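Local atomic coordinates of tegumental protein 20.8 kDa (Clonorchis sinensis, PDB entry 5X2E), a protein that binds a calcium ion through an EF-hand in this calmodulin-like domain, one part of a longer tegumental-allergen-like protein of a liver fluke. Residues A[6-11]-A[70-75]. Sequence-based numbering, arbitrary orientation.
Sequences IFVSID and DFREQK. With CA (calcium ion), chain B.
Arg72 leaves helix 65-79 and ends on Asp11, the first residue past the end of helix 3-10. From CB outward, CG lies anti to the backbone N (chi1 -179°), and bends at the next two torsions swing the chain over Val8. CD passes 4.1 Å from Val8 CG1 and NE 4.0 Å from Val8 CG2, which lies against one face of the guanidinium, over its centre. At the tip two nitrogens grip Asp11 end-on. Arg72 NH1 donates to Asp11 O at 3.0 Å, with that oxygen close to the guanidinium plane; Arg72 NH2 makes a salt bridge to Asp11 OD2 at 2.8 Å, bent to 134° at the hydrogen and arriving on the anti side of the carboxylate. Asn16 shares in this, its N bonding to Asp11 OD2 and its OD1 to Arg72 NH2. NH2 also meets the Phe7 ring edge. Val8 CG2 also touches the edge of Phe71 at CD1 (3.8 Å), while extended Lys75 reaches Val8 O and Ser9 OG through waters. Asp11 OD1 binds the calcium ion; Arg72 is a second-shell partner, consistent with holding that carboxylate in place together with Asn16. It ties the C-terminal helix to the first ligand of a helix-loop-helix EF-hand whose loop adds Asp13, Thr15, Val17 and Glu22.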
loop_
_atom_site.group_PDB
_atom_site.type_symbol
_atom_site.label_atom_id
_atom_site.label_comp_id
_atom_site.label_asym_id
_atom_site.label_seq_id
_atom_site.Cartn_x
_atom_site.Cartn_y
_atom_site.Cartn_z
ATOM N N ILE A 6 -4.714 3.616 2.844
ATOM C CA ILE A 6 -4.377 2.214 3.108
ATOM C C ILE A 6 -2.944 1.931 2.642
ATOM O O ILE A 6 -2.199 1.241 3.338
ATOM C CB ILE A 6 -5.422 1.272 2.455
ATOM C CG1 ILE A 6 -6.781 1.448 3.162
ATOM C CG2 ILE A 6 -4.951 -0.189 2.508
ATOM C CD1 ILE A 6 -7.979 0.937 2.377
ATOM N N PHE A 7 -2.538 2.496 1.504
ATOM C CA PHE A 7 -1.158 2.300 1.022
ATOM C C PHE A 7 -0.184 2.782 2.099
ATOM O O PHE A 7 0.772 2.088 2.454
ATOM C CB PHE A 7 -0.860 3.060 -0.279
ATOM C CG PHE A 7 0.516 2.785 -0.791
ATOM C CD1 PHE A 7 0.706 1.822 -1.768
ATOM C CD2 PHE A 7 1.627 3.491 -0.305
ATOM C CE1 PHE A 7 1.971 1.517 -2.233
ATOM C CE2 PHE A 7 2.902 3.178 -0.757
ATOM C CZ PHE A 7 3.072 2.199 -1.721
ATOM N N VAL A 8 -0.400 4.003 2.563
ATOM C CA VAL A 8 0.476 4.560 3.588
ATOM C C VAL A 8 0.447 3.732 4.864
ATOM O O VAL A 8 1.494 3.454 5.456
ATOM C CB VAL A 8 0.124 6.032 3.844
ATOM C CG1 VAL A 8 0.833 6.554 5.098
ATOM C CG2 VAL A 8 0.504 6.846 2.603
ATOM N N SER A 9 -0.726 3.239 5.245
ATOM C CA SER A 9 -0.803 2.370 6.417
ATOM C C SER A 9 -0.031 1.045 6.283
ATOM O O SER A 9 0.637 0.587 7.216
ATOM C CB SER A 9 -2.247 2.056 6.730
ATOM O OG SER A 9 -2.288 1.382 7.968
ATOM N N ILE A 10 -0.131 0.419 5.123
ATOM C CA ILE A 10 0.576 -0.838 4.903
ATOM C C ILE A 10 2.105 -0.615 4.847
ATOM O O ILE A 10 2.877 -1.391 5.415
ATOM C CB ILE A 10 0.086 -1.517 3.618
ATOM C CG1 ILE A 10 -1.394 -1.905 3.742
ATOM C CG2 ILE A 10 0.943 -2.740 3.315
ATOM C CD1 ILE A 10 -2.022 -2.302 2.405
ATOM N N ASP A 11 2.515 0.444 4.164
ATOM C CA ASP A 11 3.910 0.729 3.903
ATOM C C ASP A 11 4.529 1.436 5.099
ATOM O O ASP A 11 4.867 2.640 5.068
ATOM C CB ASP A 11 4.049 1.574 2.642
ATOM C CG ASP A 11 5.472 1.882 2.322
ATOM O OD1 ASP A 11 6.354 1.028 2.573
ATOM O OD2 ASP A 11 5.725 3.013 1.850
ATOM N N ASP A 70 1.729 13.446 -0.406
ATOM C CA ASP A 70 1.026 14.514 0.324
ATOM C C ASP A 70 0.392 13.950 1.567
ATOM O O ASP A 70 0.512 14.507 2.661
ATOM C CB ASP A 70 -0.049 15.146 -0.549
ATOM C CG ASP A 70 0.471 16.295 -1.349
ATOM O OD1 ASP A 70 1.533 16.825 -0.987
ATOM O OD2 ASP A 70 -0.192 16.682 -2.327
ATOM N N PHE A 71 -0.294 12.826 1.392
ATOM C CA PHE A 71 -0.960 12.214 2.531
ATOM C C PHE A 71 0.053 11.798 3.586
ATOM O O PHE A 71 -0.178 11.983 4.766
ATOM C CB PHE A 71 -1.808 11.011 2.110
ATOM C CG PHE A 71 -2.550 10.364 3.258
ATOM C CD1 PHE A 71 -1.999 9.294 3.961
ATOM C CD2 PHE A 71 -3.800 10.831 3.633
ATOM C CE1 PHE A 71 -2.667 8.724 5.027
ATOM C CE2 PHE A 71 -4.494 10.246 4.692
ATOM C CZ PHE A 71 -3.923 9.201 5.387
ATOM N N ARG A 72 1.159 11.208 3.155
ATOM C CA ARG A 72 2.221 10.829 4.058
ATOM C C ARG A 72 2.747 12.007 4.855
ATOM O O ARG A 72 2.910 11.906 6.065
ATOM C CB ARG A 72 3.370 10.204 3.248
ATOM C CG ARG A 72 4.582 9.723 4.064
ATOM C CD ARG A 72 4.537 8.249 4.326
ATOM N NE ARG A 72 4.469 7.442 3.105
ATOM C CZ ARG A 72 4.432 6.110 3.106
ATOM N NH1 ARG A 72 4.401 5.449 4.269
ATOM N NH2 ARG A 72 4.407 5.427 1.955
ATOM N N GLU A 73 2.997 13.133 4.189
ATOM C CA GLU A 73 3.510 14.302 4.876
ATOM C C GLU A 73 2.467 14.836 5.858
ATOM O O GLU A 73 2.808 15.253 6.959
ATOM C CB GLU A 73 3.910 15.388 3.868
ATOM C CG GLU A 73 5.122 14.980 3.045
ATOM C CD GLU A 73 5.476 15.958 1.956
ATOM O OE1 GLU A 73 4.683 16.882 1.694
ATOM O OE2 GLU A 73 6.577 15.770 1.370
ATOM N N GLN A 74 1.192 14.836 5.453
ATOM C CA GLN A 74 0.091 15.323 6.315
ATOM C C GLN A 74 -0.144 14.420 7.502
ATOM O O GLN A 74 -0.409 14.896 8.594
ATOM C CB GLN A 74 -1.230 15.428 5.556
ATOM C CG GLN A 74 -1.216 16.403 4.455
ATOM C CD GLN A 74 -2.434 16.297 3.571
ATOM O OE1 GLN A 74 -3.474 15.755 3.977
ATOM N NE2 GLN A 74 -2.325 16.824 2.356
ATOM N N LYS A 75 -0.075 13.108 7.278
ATOM C CA LYS A 75 -0.296 12.146 8.356
ATOM C C LYS A 75 0.775 12.346 9.400
ATOM O O LYS A 75 0.504 12.374 10.595
ATOM C CB LYS A 75 -0.264 10.704 7.828
ATOM C CG LYS A 75 -0.416 9.646 8.942
ATOM C CD LYS A 75 -0.092 8.261 8.392
ATOM C CE LYS A 75 -0.217 7.161 9.453
ATOM N NZ LYS A 75 0.166 5.783 8.967
HETATM CA CA CA B . 7.707 -0.747 2.728
HETATM O O HOH W 1 2.542 4.186 7.953
HETATM O O HOH W 2 -1.433 3.497 10.206
HETATM O O HOH W 3 9.233 -2.517 2.546
#